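Local coordinates for MUTM (fpg) protein (PDB 1EE8) that belongs to the MutM (Fpg) family, whose members combine a strand-rich N-terminal domain with a helical H2TH domain and a C-terminal zinc finger, at residues G19-Q24 with V87-T92; A66-T71 with L93-P98; G134-L139 with L182-A187; N161-E166 with G205-S210; S174-A179 with R253-C258. One frame throughout, in Å; residues are numbered along the deposited sequence.

The five contacts follow the molecule from end to end. Contacts 1 and 2, with centres 18 Å apart, share the mixed sheet of the N-terminal domain; their segments alternate along the chain, and Leu88 packs on Leu93 where strands 82-88 and 92-96 adjoin. Both close before the others open. In the H2TH region, contact 3 joins helix 132-140 to the start of helix 184-203, and contact 4 joins helix 161-170 to the loop after it; their segments alternate too. Contact 5 ties this region to the zinc finger and touches contacts 3 and 4, through Arg177-Glu186 and Asp165-His256. Contacts 3 and 5 lie across the chain's centre from contact 1, 46 and 44 Å away between centres.

Contact 1. Residues G19-Q24 with V87-T92; sequences GQTLRQ and VLEGRT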
# COMPACT_ATOMS: atom_id res chain seq x y z
N GLY A 19 -15.44 -12.91 5.25
CA GLY A 19 -15.30 -13.59 3.97
C GLY A 19 -15.53 -12.75 2.72
O GLY A 19 -15.36 -13.24 1.61
N GLN A 20 -15.92 -11.50 2.91
CA GLN A 20 -16.17 -10.59 1.80
C GLN A 20 -14.89 -9.93 1.29
O GLN A 20 -13.96 -9.67 2.06
CB GLN A 20 -17.14 -9.48 2.23
CG GLN A 20 -18.55 -9.96 2.54
CD GLN A 20 -19.50 -9.75 1.38
OE1 GLN A 20 -19.82 -8.61 1.02
NE2 GLN A 20 -19.95 -10.85 0.79
N THR A 21 -14.84 -9.65 -0.01
CA THR A 21 -13.69 -9.00 -0.58
C THR A 21 -13.76 -7.49 -0.38
O THR A 21 -14.73 -6.84 -0.79
CB THR A 21 -13.57 -9.28 -2.10
OG1 THR A 21 -13.31 -10.68 -2.31
CG2 THR A 21 -12.44 -8.46 -2.70
N LEU A 22 -12.75 -6.93 0.27
CA LEU A 22 -12.71 -5.48 0.45
C LEU A 22 -12.12 -4.97 -0.86
O LEU A 22 -10.90 -4.97 -1.04
CB LEU A 22 -11.82 -5.11 1.63
CG LEU A 22 -11.49 -3.61 1.77
CD1 LEU A 22 -12.77 -2.81 2.01
CD2 LEU A 22 -10.50 -3.41 2.92
N ARG A 23 -12.99 -4.55 -1.78
CA ARG A 23 -12.56 -4.06 -3.09
C ARG A 23 -11.81 -2.74 -3.03
O ARG A 23 -10.81 -2.53 -3.72
CB ARG A 23 -13.76 -3.92 -4.02
CG ARG A 23 -14.46 -5.24 -4.33
CD ARG A 23 -15.68 -5.01 -5.21
NE ARG A 23 -16.23 -6.27 -5.73
CZ ARG A 23 -17.40 -6.38 -6.35
NH1 ARG A 23 -18.16 -5.31 -6.54
NH2 ARG A 23 -17.81 -7.56 -6.79
N GLN A 24 -12.29 -1.82 -2.20
CA GLN A 24 -11.62 -0.54 -2.09
C GLN A 24 -11.98 0.24 -0.84
O GLN A 24 -13.02 0.01 -0.22
CB GLN A 24 -11.91 0.31 -3.34
CG GLN A 24 -13.24 -0.01 -4.04
CD GLN A 24 -13.48 0.86 -5.28
OE1 GLN A 24 -14.49 0.70 -5.98
NE2 GLN A 24 -12.56 1.78 -5.56
N VAL A 87 -15.72 -0.39 0.40
CA VAL A 87 -16.55 -1.01 -0.62
C VAL A 87 -16.28 -2.51 -0.69
O VAL A 87 -15.22 -2.94 -1.14
CB VAL A 87 -16.27 -0.38 -1.99
CG1 VAL A 87 -17.14 -1.01 -3.05
CG2 VAL A 87 -16.52 1.13 -1.91
N LEU A 88 -17.25 -3.30 -0.22
CA LEU A 88 -17.15 -4.75 -0.24
C LEU A 88 -17.90 -5.28 -1.45
O LEU A 88 -18.67 -4.56 -2.09
CB LEU A 88 -17.77 -5.35 1.02
CG LEU A 88 -16.96 -5.29 2.32
CD1 LEU A 88 -16.14 -4.02 2.41
CD2 LEU A 88 -17.92 -5.40 3.48
N GLU A 89 -17.69 -6.55 -1.78
CA GLU A 89 -18.37 -7.10 -2.94
C GLU A 89 -19.88 -7.13 -2.71
O GLU A 89 -20.65 -6.83 -3.62
CB GLU A 89 -17.83 -8.51 -3.26
CG GLU A 89 -18.24 -9.62 -2.30
CD GLU A 89 -17.59 -10.96 -2.63
OE1 GLU A 89 -16.37 -11.11 -2.39
OE2 GLU A 89 -18.29 -11.86 -3.15
N GLY A 90 -20.29 -7.46 -1.49
CA GLY A 90 -21.71 -7.54 -1.20
C GLY A 90 -22.37 -6.27 -0.69
O GLY A 90 -23.60 -6.14 -0.76
N ARG A 91 -21.58 -5.33 -0.18
CA ARG A 91 -22.12 -4.09 0.34
C ARG A 91 -21.02 -3.08 0.65
O ARG A 91 -19.85 -3.33 0.39
CB ARG A 91 -22.93 -4.34 1.61
CG ARG A 91 -22.14 -5.01 2.72
CD ARG A 91 -22.66 -4.59 4.08
NE ARG A 91 -24.11 -4.77 4.23
CZ ARG A 91 -24.72 -5.95 4.28
NH1 ARG A 91 -24.02 -7.08 4.18
NH2 ARG A 91 -26.03 -6.01 4.46
N THR A 92 -21.42 -1.96 1.23
CA THR A 92 -20.48 -0.90 1.57
C THR A 92 -20.65 -0.42 3.01
O THR A 92 -21.77 -0.30 3.51
CB THR A 92 -20.67 0.29 0.60
OG1 THR A 92 -20.28 -0.12 -0.71
CG2 THR A 92 -19.81 1.49 1.02
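Arg23 and Gln24 both face Val87 where strands 21-26 and 82-88 run antiparallel, a classic beta bulge in the sheet of the N-terminal domain. Val87 O serves both residues of the bulge through weak bonds, from Arg23 N at 2.8 Å and from Gln24 N at 3.3 Å. The return bond is sounder: Val87 N reaches Gln24 O at 2.8 Å with an angle of 157° at the hydrogen. Leu22 and Leu88 form the adjoining non-hydrogen-bonded pair, Leu22 CD1 lying 3.6 Å from Leu88 CD1, and Val17 of helix 3-17 packs on Leu88. Thr21 O collects a weak bond from Glu89 N together with a CA-H contact from Leu88.

Just beyond its strand, Glu89 turns its carboxylate back on Thr21. CG stands between the backbone N and the carbonyl carbon (chi1 73°), and the chain then runs extended, carrying OE1 to 3.2 Å from Thr21 N and 3.1 Å from Thr21 OG1. One oxygen thus accepts twice, on its anti side from the amide and nearly end-on from the hydroxyl; Arg43 adds a weak, long ion pair. The Arg23 guanidinium makes no salt bridge here but lays one face over Glu89 CA. On the far side of Glu89, Gln20 bends at chi2 so that its OE1 takes the N-H of Gly90 at 2.8 Å, the donor tilted 26° from the amide carbonyl plane.

Contact 2. Residues A66-T71 with L93-P98; sequences AHLGMT and LYFHDP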
# COMPACT_ATOMS: atom_id res chain seq x y z
N ALA A 66 -8.68 0.65 12.58
CA ALA A 66 -9.56 1.80 12.66
C ALA A 66 -9.68 2.30 14.08
O ALA A 66 -9.89 1.53 15.02
CB ALA A 66 -10.95 1.44 12.11
N HIS A 67 -9.51 3.61 14.23
CA HIS A 67 -9.64 4.28 15.52
C HIS A 67 -10.81 5.23 15.31
O HIS A 67 -10.74 6.13 14.48
CB HIS A 67 -8.37 5.06 15.86
CG HIS A 67 -8.56 6.05 16.96
ND1 HIS A 67 -9.03 5.70 18.21
CD2 HIS A 67 -8.38 7.40 16.98
CE1 HIS A 67 -9.14 6.79 18.95
NE2 HIS A 67 -8.75 7.83 18.23
N LEU A 68 -11.89 5.01 16.05
CA LEU A 68 -13.09 5.82 15.91
C LEU A 68 -12.99 7.25 16.42
O LEU A 68 -13.52 8.17 15.81
CB LEU A 68 -14.27 5.11 16.60
CG LEU A 68 -14.51 3.68 16.11
CD1 LEU A 68 -15.83 3.15 16.67
CD2 LEU A 68 -14.56 3.66 14.59
N GLY A 69 -12.29 7.43 17.54
CA GLY A 69 -12.17 8.78 18.08
C GLY A 69 -13.44 9.14 18.82
O GLY A 69 -14.17 8.26 19.26
N MET A 70 -13.72 10.43 18.95
CA MET A 70 -14.89 10.90 19.68
C MET A 70 -16.24 10.70 19.00
O MET A 70 -17.24 10.44 19.67
CB MET A 70 -14.71 12.38 20.01
CG MET A 70 -15.89 13.00 20.73
SD MET A 70 -15.65 14.77 21.02
CE MET A 70 -14.98 14.74 22.72
N THR A 71 -16.29 10.82 17.68
CA THR A 71 -17.56 10.68 16.97
C THR A 71 -17.51 9.73 15.78
O THR A 71 -18.43 9.69 14.96
CB THR A 71 -18.03 12.05 16.46
OG1 THR A 71 -17.04 12.59 15.58
CG2 THR A 71 -18.25 12.99 17.64
N LEU A 93 -19.53 -0.17 3.68
CA LEU A 93 -19.53 0.33 5.05
C LEU A 93 -19.07 1.79 4.98
O LEU A 93 -18.08 2.08 4.32
CB LEU A 93 -18.55 -0.46 5.93
CG LEU A 93 -18.69 -1.98 5.97
CD1 LEU A 93 -17.67 -2.55 6.94
CD2 LEU A 93 -20.11 -2.35 6.40
N TYR A 94 -19.77 2.69 5.65
CA TYR A 94 -19.39 4.10 5.62
C TYR A 94 -18.83 4.56 6.95
O TYR A 94 -19.42 4.30 8.00
CB TYR A 94 -20.59 4.97 5.25
CG TYR A 94 -21.27 4.54 3.97
CD1 TYR A 94 -22.33 3.64 4.00
CD2 TYR A 94 -20.83 5.01 2.73
CE1 TYR A 94 -22.95 3.21 2.82
CE2 TYR A 94 -21.44 4.59 1.55
CZ TYR A 94 -22.50 3.69 1.60
OH TYR A 94 -23.10 3.27 0.44
N PHE A 95 -17.68 5.24 6.90
CA PHE A 95 -17.04 5.75 8.10
C PHE A 95 -17.55 7.17 8.36
O PHE A 95 -17.11 8.14 7.75
CB PHE A 95 -15.51 5.73 7.92
CG PHE A 95 -14.74 6.11 9.16
CD1 PHE A 95 -14.04 7.31 9.21
CD2 PHE A 95 -14.74 5.29 10.27
CE1 PHE A 95 -13.33 7.68 10.35
CE2 PHE A 95 -14.04 5.65 11.43
CZ PHE A 95 -13.33 6.85 11.47
N HIS A 96 -18.51 7.25 9.27
CA HIS A 96 -19.15 8.49 9.68
C HIS A 96 -18.26 9.11 10.76
O HIS A 96 -17.90 8.44 11.72
CB HIS A 96 -20.52 8.14 10.28
CG HIS A 96 -21.19 9.29 10.97
ND1 HIS A 96 -21.66 10.40 10.29
CD2 HIS A 96 -21.47 9.50 12.28
CE1 HIS A 96 -22.20 11.24 11.16
NE2 HIS A 96 -22.10 10.72 12.37
N ASP A 97 -17.89 10.37 10.59
CA ASP A 97 -17.04 11.00 11.60
C ASP A 97 -17.13 12.52 11.59
O ASP A 97 -16.30 13.21 11.00
CB ASP A 97 -15.58 10.58 11.41
CG ASP A 97 -14.69 11.00 12.58
OD1 ASP A 97 -13.45 10.90 12.45
OD2 ASP A 97 -15.23 11.42 13.62
N PRO A 98 -18.15 13.07 12.27
CA PRO A 98 -18.39 14.51 12.37
C PRO A 98 -17.17 15.33 12.81
O PRO A 98 -16.78 16.26 12.12
CB PRO A 98 -19.51 14.59 13.40
CG PRO A 98 -20.30 13.35 13.13
CD PRO A 98 -19.21 12.31 12.97
O HOH W 1 -13.99 11.21 15.80
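Thr71 and Asp97 bring their CA atoms to 5.4 Å after both chains have left their strands, so the two backbones meet as turns without pairing as neighbouring strands. Side chains and one water make the join. Thr71 OG1 donates to Asp97 OD2 at 2.9 Å, coming in nearly along the C-O bond; with chi1 at 59° the hydroxyl sits between the backbone N and the carbonyl carbon, and it also accepts from Arg99 N. A water bridges the 68-71 turn, donating to Leu68 O at 3.1 Å and accepting from Thr71 N at 3.0 Å; its leg to Asp97 OD2, at 2.5 Å, is unusually short and doubtful in detail. The other carboxylate oxygen, OD1, is held by Gly102 N. Gripped there and by Thr71 OG1, the carboxylate probably has limited rotation.

Pro98 CD presses on Thr71, 3.4 Å from its O and equally close to its OG1. Toward the strand end, Phe95 presents its ring edge: Leu68 CD2 approaches CE2 in the ring plane at 3.8 Å, and His67 O lies by CZ, also near that plane. Strand 92-96 runs between strands 82-88 and 73-75, the last of which brings Phe74 against both Phe95 and Leu68. Strand 62-67 lies between 103-108 and 53-58, so the contact joins its end to that of strand 92-96, with Pro1, before helix 3-17, resting on Leu68.

Contact 3. Residues G134-L139 with L182-A187; sequences GFFRGL and LTEEEA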
# COMPACT_ATOMS: atom_id res chain seq x y z
N GLY A 134 -2.15 -8.14 39.06
CA GLY A 134 -1.54 -7.13 38.22
C GLY A 134 -2.28 -5.80 38.34
O GLY A 134 -1.66 -4.75 38.49
N PHE A 135 -3.61 -5.87 38.29
CA PHE A 135 -4.44 -4.68 38.40
C PHE A 135 -4.14 -3.96 39.71
O PHE A 135 -3.86 -2.76 39.72
CB PHE A 135 -5.92 -5.06 38.32
CG PHE A 135 -6.86 -3.90 38.53
CD1 PHE A 135 -7.62 -3.80 39.70
CD2 PHE A 135 -6.98 -2.90 37.57
CE1 PHE A 135 -8.48 -2.71 39.91
CE2 PHE A 135 -7.84 -1.81 37.76
CZ PHE A 135 -8.59 -1.72 38.94
N PHE A 136 -4.19 -4.70 40.81
CA PHE A 136 -3.92 -4.14 42.12
C PHE A 136 -2.52 -3.53 42.16
O PHE A 136 -2.34 -2.39 42.58
CB PHE A 136 -4.09 -5.22 43.20
CG PHE A 136 -3.94 -4.72 44.61
CD1 PHE A 136 -4.54 -3.52 45.01
CD2 PHE A 136 -3.21 -5.44 45.55
CE1 PHE A 136 -4.42 -3.06 46.32
CE2 PHE A 136 -3.08 -4.98 46.86
CZ PHE A 136 -3.69 -3.79 47.25
N ARG A 137 -1.52 -4.30 41.72
CA ARG A 137 -0.15 -3.80 41.70
C ARG A 137 -0.06 -2.51 40.88
O ARG A 137 0.63 -1.56 41.25
CB ARG A 137 0.81 -4.84 41.11
CG ARG A 137 2.23 -4.31 40.89
CD ARG A 137 3.25 -5.41 40.55
NE ARG A 137 2.86 -6.25 39.42
CZ ARG A 137 2.09 -7.33 39.51
NH1 ARG A 137 1.61 -7.73 40.68
NH2 ARG A 137 1.80 -8.03 38.42
N GLY A 138 -0.78 -2.50 39.76
CA GLY A 138 -0.77 -1.33 38.89
C GLY A 138 -1.31 -0.10 39.59
O GLY A 138 -0.90 1.02 39.29
N LEU A 139 -2.22 -0.30 40.53
CA LEU A 139 -2.80 0.82 41.26
C LEU A 139 -1.87 1.28 42.38
O LEU A 139 -1.73 2.48 42.64
CB LEU A 139 -4.16 0.41 41.84
CG LEU A 139 -5.19 -0.06 40.81
CD1 LEU A 139 -6.42 -0.60 41.51
CD2 LEU A 139 -5.55 1.09 39.88
N LEU A 182 -5.95 3.23 47.71
CA LEU A 182 -6.93 2.15 47.79
C LEU A 182 -6.44 0.94 48.57
O LEU A 182 -5.29 0.55 48.48
CB LEU A 182 -7.34 1.67 46.40
CG LEU A 182 -8.30 2.52 45.56
CD1 LEU A 182 -8.71 1.73 44.32
CD2 LEU A 182 -9.54 2.88 46.38
N THR A 183 -7.35 0.34 49.35
CA THR A 183 -7.02 -0.85 50.11
C THR A 183 -7.27 -1.99 49.12
O THR A 183 -7.83 -1.76 48.05
CB THR A 183 -7.95 -1.04 51.33
OG1 THR A 183 -9.29 -1.28 50.88
CG2 THR A 183 -7.92 0.20 52.21
N GLU A 184 -6.87 -3.21 49.46
CA GLU A 184 -7.07 -4.32 48.54
C GLU A 184 -8.56 -4.64 48.38
O GLU A 184 -8.99 -5.09 47.32
CB GLU A 184 -6.33 -5.57 49.03
CG GLU A 184 -6.37 -6.70 48.01
CD GLU A 184 -5.41 -7.83 48.34
OE1 GLU A 184 -4.25 -7.53 48.69
OE2 GLU A 184 -5.81 -9.01 48.22
N GLU A 185 -9.33 -4.39 49.43
CA GLU A 185 -10.76 -4.65 49.37
C GLU A 185 -11.40 -3.62 48.44
O GLU A 185 -12.30 -3.94 47.67
CB GLU A 185 -11.36 -4.57 50.77
CG GLU A 185 -12.82 -4.95 50.87
CD GLU A 185 -13.74 -3.86 50.36
OE1 GLU A 185 -13.53 -2.69 50.75
OE2 GLU A 185 -14.66 -4.18 49.59
N GLU A 186 -10.92 -2.39 48.51
CA GLU A 186 -11.44 -1.34 47.65
C GLU A 186 -11.07 -1.65 46.20
O GLU A 186 -11.89 -1.51 45.29
CB GLU A 186 -10.88 0.02 48.09
CG GLU A 186 -11.57 0.56 49.35
CD GLU A 186 -11.00 1.89 49.83
OE1 GLU A 186 -11.78 2.67 50.43
OE2 GLU A 186 -9.79 2.15 49.64
N ALA A 187 -9.84 -2.12 46.00
CA ALA A 187 -9.37 -2.47 44.66
C ALA A 187 -10.17 -3.63 44.09
O ALA A 187 -10.46 -3.66 42.90
CB ALA A 187 -7.89 -2.84 44.70
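Leu182 starts the contact from the segment that leads into helix 184-203, its CD1 4.3 Å from Leu139 CD1 on helix 132-140. Its carbonyl O, which accepts from Lys140 NZ, lies near the plane of the Phe136 ring, at the edge. Thr183 follows as the N-cap of the second helix. Its OG1 accepts from Glu186 N at 3.1 Å, while its own N-H goes to Glu186 OE2 at the same length, meeting that oxygen on the anti side; the two bonds make a capping box. Glu186 OE2 is shared with Arg177, whose salt bridge helps to hold the capping carboxylate in place.

The pair of helices belongs to the H2TH domain, and Phe136 lies in the seam between them. With its CG anti to the backbone N (chi1 -175°), the ring swings across to Glu184. There Glu184 CG rests over one face, 4.1 Å from the ring centroid and 19° off its normal, a CH-pi contact, and Glu184 CB comes within 3.6 Å of Phe136 CZ. Glu184 OE1 comes to 3.3 Å from Phe136 CE2, while OE2 makes a salt bridge with Arg188. Phe132, nearly parallel to Phe136, also packs on Glu184. Ala187, one turn on, sets its CB 3.4 Å from Phe136 CD1 and 4.2 Å from Leu139 CD1. Its carbonyl O lies in the plane of the Phe135 ring, 3.7 Å from CE1.

Contact 4. Residues N161-E166 with G205-S210; sequences NIYADE and GGSTLS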
# COMPACT_ATOMS: atom_id res chain seq x y z
N ASN A 161 -14.03 7.69 29.66
CA ASN A 161 -14.77 8.45 30.65
C ASN A 161 -16.06 7.81 31.14
O ASN A 161 -16.28 7.70 32.35
CB ASN A 161 -15.08 9.84 30.10
CG ASN A 161 -13.89 10.77 30.16
OD1 ASN A 161 -13.24 10.91 31.19
ND2 ASN A 161 -13.59 11.42 29.03
N ILE A 162 -16.91 7.39 30.21
CA ILE A 162 -18.19 6.79 30.57
C ILE A 162 -18.08 5.60 31.52
O ILE A 162 -18.64 5.61 32.62
CB ILE A 162 -18.97 6.35 29.31
CG1 ILE A 162 -19.36 7.58 28.49
CG2 ILE A 162 -20.22 5.56 29.71
CD1 ILE A 162 -20.16 7.26 27.24
N TYR A 163 -17.35 4.58 31.10
CA TYR A 163 -17.23 3.39 31.91
C TYR A 163 -16.34 3.52 33.13
O TYR A 163 -16.50 2.78 34.10
CB TYR A 163 -16.86 2.22 31.02
CG TYR A 163 -17.93 2.06 29.96
CD1 TYR A 163 -17.70 2.45 28.64
CD2 TYR A 163 -19.22 1.64 30.30
CE1 TYR A 163 -18.72 2.44 27.70
CE2 TYR A 163 -20.25 1.63 29.36
CZ TYR A 163 -19.99 2.03 28.06
OH TYR A 163 -21.00 2.04 27.13
N ALA A 164 -15.41 4.47 33.11
CA ALA A 164 -14.58 4.68 34.29
C ALA A 164 -15.53 5.28 35.34
O ALA A 164 -15.63 4.79 36.46
CB ALA A 164 -13.45 5.65 34.00
N ASP A 165 -16.25 6.34 34.95
CA ASP A 165 -17.20 6.99 35.86
C ASP A 165 -18.22 5.98 36.40
O ASP A 165 -18.46 5.91 37.61
CB ASP A 165 -17.95 8.12 35.13
CG ASP A 165 -17.10 9.37 34.92
OD1 ASP A 165 -15.88 9.33 35.18
OD2 ASP A 165 -17.66 10.40 34.49
N GLU A 166 -18.82 5.18 35.52
CA GLU A 166 -19.81 4.21 35.96
C GLU A 166 -19.24 3.11 36.85
O GLU A 166 -19.88 2.67 37.80
CB GLU A 166 -20.53 3.59 34.75
CG GLU A 166 -21.45 4.56 34.01
CD GLU A 166 -22.58 5.09 34.88
OE1 GLU A 166 -22.68 6.32 35.03
OE2 GLU A 166 -23.38 4.27 35.40
N GLY A 205 -25.46 -3.31 23.96
CA GLY A 205 -25.01 -2.65 22.74
C GLY A 205 -24.38 -1.27 22.84
O GLY A 205 -24.52 -0.46 21.91
N GLY A 206 -23.68 -0.99 23.93
CA GLY A 206 -23.04 0.31 24.07
C GLY A 206 -23.97 1.42 24.56
O GLY A 206 -25.17 1.20 24.76
N SER A 207 -23.41 2.61 24.73
CA SER A 207 -24.17 3.75 25.23
C SER A 207 -24.38 4.89 24.23
O SER A 207 -23.43 5.43 23.67
CB SER A 207 -23.49 4.33 26.47
OG SER A 207 -23.45 3.39 27.53
N THR A 208 -25.64 5.24 24.02
CA THR A 208 -25.97 6.35 23.14
C THR A 208 -26.32 7.51 24.06
O THR A 208 -27.35 7.51 24.72
CB THR A 208 -27.16 6.02 22.23
OG1 THR A 208 -26.78 4.97 21.33
CG2 THR A 208 -27.57 7.25 21.43
N LEU A 209 -25.42 8.49 24.11
CA LEU A 209 -25.59 9.66 24.95
C LEU A 209 -26.67 10.62 24.46
O LEU A 209 -27.50 10.28 23.61
CB LEU A 209 -24.25 10.40 25.09
CG LEU A 209 -23.07 9.53 25.52
CD1 LEU A 209 -21.82 10.39 25.65
CD2 LEU A 209 -23.38 8.84 26.84
N SER A 210 -26.64 11.84 25.00
CA SER A 210 -27.61 12.86 24.64
C SER A 210 -27.34 13.37 23.22
O SER A 210 -28.27 13.55 22.44
CB SER A 210 -27.53 14.03 25.63
OG SER A 210 -28.53 14.99 25.36
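Tyr163 and Ser207 adopt matching first torsions: CG of the tyrosine (chi1 -59°) and OG of the serine (chi1 -62°) each stand anti to the carbonyl carbon. The ring thereby reaches off helix 161-170 to the 205-210 loop, where Tyr163 OH and Ser207 OG are hydrogen-bonded at 2.8 Å. Ile162, the preceding residue on the helix, lays CG2 over the centre of the Tyr163 ring, 3.8 Å above its plane, while its CG1 branch carries CD1 to Leu209. That CD1 meets the branches of Leu209 tip to tip, 3.6 Å from CD2 and 3.9 Å from CD1.

The loop begins where helix 184-203 ends in a Schellman motif with Gly205, at positive phi, as its C-prime residue. Val197, Leu198 and Ala201 of that helix pack on Tyr163, so the ring is clasped by the helix as well as by its neighbour Ile162. The polar atoms have further partners: Tyr163 OH and Ser207 N both bond to Glu5 OE1, and Ser207 OG bonds to His228 NE2. In this H2TH region the two hydroxyls thus belong to a buried chain of hydrogen bonds linking Glu5, Tyr163, Ser207 and His228, and each probably has little freedom to turn without breaking one of its bonds.

Contact 5. Residues S174-A179 with R253-C258; sequences SPFRPA and RGTHFC. With ZN (zinc ion), chain C.
Phe176 and Phe257 make a T-shaped pair, the edge of the first meeting the face of the second. Their centroids are 4.8 Å apart and their planes stand at 80°. Phe176 CE1 points at the middle of the Phe257 ring, 3.4 Å above its plane. Phe257 CG lies between the backbone N and the carbonyl carbon (chi1 70°), which turns the ring toward the 174-179 loop. Arg248, on the partner strand 246-249, adds a cation-pi contact to Phe176.

Aliphatic packing continues alongside. Pro175 CB rests 3.6 Å from Thr255 CG2, and Pro175 CG sits 3.9 Å from Phe257 CB. The same threonine methyl lies 3.8 Å from Phe176 CZ, so both proline and phenylalanine touch it.

Hydrogen bonds work within the loop and around the contact. Ser174 OG accepts from Phe176 N at 3.2 Å, forming an ST turn, which probably helps to set the course of the chain at Phe176. Thr255 OG1 is hydrogen-bonded to Lys147 NZ, while its methyl faces the loop.

The metal is the last element: Cys258 SG holds the zinc ion at 2.3 Å, and Cys238, Cys241 and Cys261 complete the site. Strand 254-257 of the zinc finger thus meets the loop of the H2TH region through carbon surfaces, and the residue right after Phe257 is a zinc ligand, so the zinc site, next along the chain, probably helps to hold Phe257 in place.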
# COMPACT_ATOMS: atom_id res chain seq x y z
N SER A 174 -14.06 7.09 45.22
CA SER A 174 -13.80 8.43 44.72
C SER A 174 -12.92 8.39 43.48
O SER A 174 -11.89 7.73 43.46
CB SER A 174 -13.12 9.28 45.78
OG SER A 174 -12.69 10.49 45.21
N PRO A 175 -13.32 9.11 42.43
CA PRO A 175 -12.54 9.15 41.19
C PRO A 175 -11.26 9.95 41.40
O PRO A 175 -10.26 9.75 40.70
CB PRO A 175 -13.47 9.86 40.21
CG PRO A 175 -14.84 9.68 40.81
CD PRO A 175 -14.59 9.84 42.26
N PHE A 176 -11.30 10.84 42.38
CA PHE A 176 -10.18 11.75 42.65
C PHE A 176 -9.12 11.36 43.67
O PHE A 176 -8.07 12.00 43.73
CB PHE A 176 -10.76 13.12 43.00
CG PHE A 176 -11.94 13.50 42.15
CD1 PHE A 176 -13.24 13.37 42.65
CD2 PHE A 176 -11.77 13.92 40.84
CE1 PHE A 176 -14.34 13.65 41.85
CE2 PHE A 176 -12.87 14.20 40.03
CZ PHE A 176 -14.16 14.07 40.54
N ARG A 177 -9.37 10.32 44.45
CA ARG A 177 -8.39 9.90 45.45
C ARG A 177 -7.18 9.24 44.79
O ARG A 177 -7.30 8.66 43.70
CB ARG A 177 -9.02 8.94 46.45
CG ARG A 177 -9.47 7.62 45.85
CD ARG A 177 -10.21 6.77 46.86
NE ARG A 177 -9.32 6.16 47.84
CZ ARG A 177 -9.71 5.28 48.76
NH1 ARG A 177 -8.84 4.78 49.61
NH2 ARG A 177 -10.99 4.90 48.82
N PRO A 178 -6.01 9.32 45.43
CA PRO A 178 -4.80 8.70 44.86
C PRO A 178 -5.06 7.22 44.62
O PRO A 178 -5.66 6.55 45.46
CB PRO A 178 -3.76 8.94 45.96
CG PRO A 178 -4.19 10.26 46.55
CD PRO A 178 -5.69 10.08 46.65
N ALA A 179 -4.62 6.72 43.47
CA ALA A 179 -4.83 5.31 43.13
C ALA A 179 -4.24 4.37 44.18
O ALA A 179 -4.83 3.33 44.49
CB ALA A 179 -4.23 5.01 41.77
N ARG A 253 -11.78 18.03 31.29
CA ARG A 253 -12.01 16.63 31.60
C ARG A 253 -13.08 16.50 32.67
O ARG A 253 -12.83 16.74 33.85
CB ARG A 253 -10.72 15.98 32.09
CG ARG A 253 -10.66 14.47 31.86
CD ARG A 253 -10.76 14.15 30.37
NE ARG A 253 -10.57 12.73 30.08
CZ ARG A 253 -10.60 12.20 28.86
NH1 ARG A 253 -10.82 12.98 27.81
NH2 ARG A 253 -10.42 10.90 28.69
N GLY A 254 -14.28 16.13 32.24
CA GLY A 254 -15.38 15.97 33.18
C GLY A 254 -15.39 14.59 33.81
O GLY A 254 -14.96 13.62 33.20
N THR A 255 -15.87 14.52 35.04
CA THR A 255 -15.96 13.26 35.77
C THR A 255 -17.23 13.32 36.62
O THR A 255 -17.35 14.18 37.50
CB THR A 255 -14.74 13.06 36.69
OG1 THR A 255 -13.56 12.92 35.89
CG2 THR A 255 -14.91 11.82 37.56
N HIS A 256 -18.17 12.43 36.33
CA HIS A 256 -19.43 12.39 37.07
C HIS A 256 -19.32 11.46 38.27
O HIS A 256 -18.70 10.40 38.19
CB HIS A 256 -20.57 11.90 36.17
CG HIS A 256 -20.77 12.73 34.94
ND1 HIS A 256 -19.87 12.74 33.89
CD2 HIS A 256 -21.77 13.57 34.58
CE1 HIS A 256 -20.30 13.55 32.94
NE2 HIS A 256 -21.46 14.07 33.34
N PHE A 257 -19.93 11.86 39.38
CA PHE A 257 -19.87 11.07 40.61
C PHE A 257 -20.83 11.62 41.66
O PHE A 257 -21.28 12.76 41.58
CB PHE A 257 -18.45 11.14 41.17
CG PHE A 257 -18.10 12.49 41.73
CD1 PHE A 257 -18.10 12.72 43.10
CD2 PHE A 257 -17.82 13.55 40.87
CE1 PHE A 257 -17.82 13.99 43.61
CE2 PHE A 257 -17.55 14.82 41.37
CZ PHE A 257 -17.55 15.04 42.74
N CYS A 258 -21.14 10.79 42.66
CA CYS A 258 -21.99 11.20 43.76
C CYS A 258 -21.02 11.43 44.91
O CYS A 258 -20.34 10.50 45.36
CB CYS A 258 -22.99 10.11 44.17
SG CYS A 258 -23.89 10.50 45.70
ZN ZN C . -25.52 8.88 46.14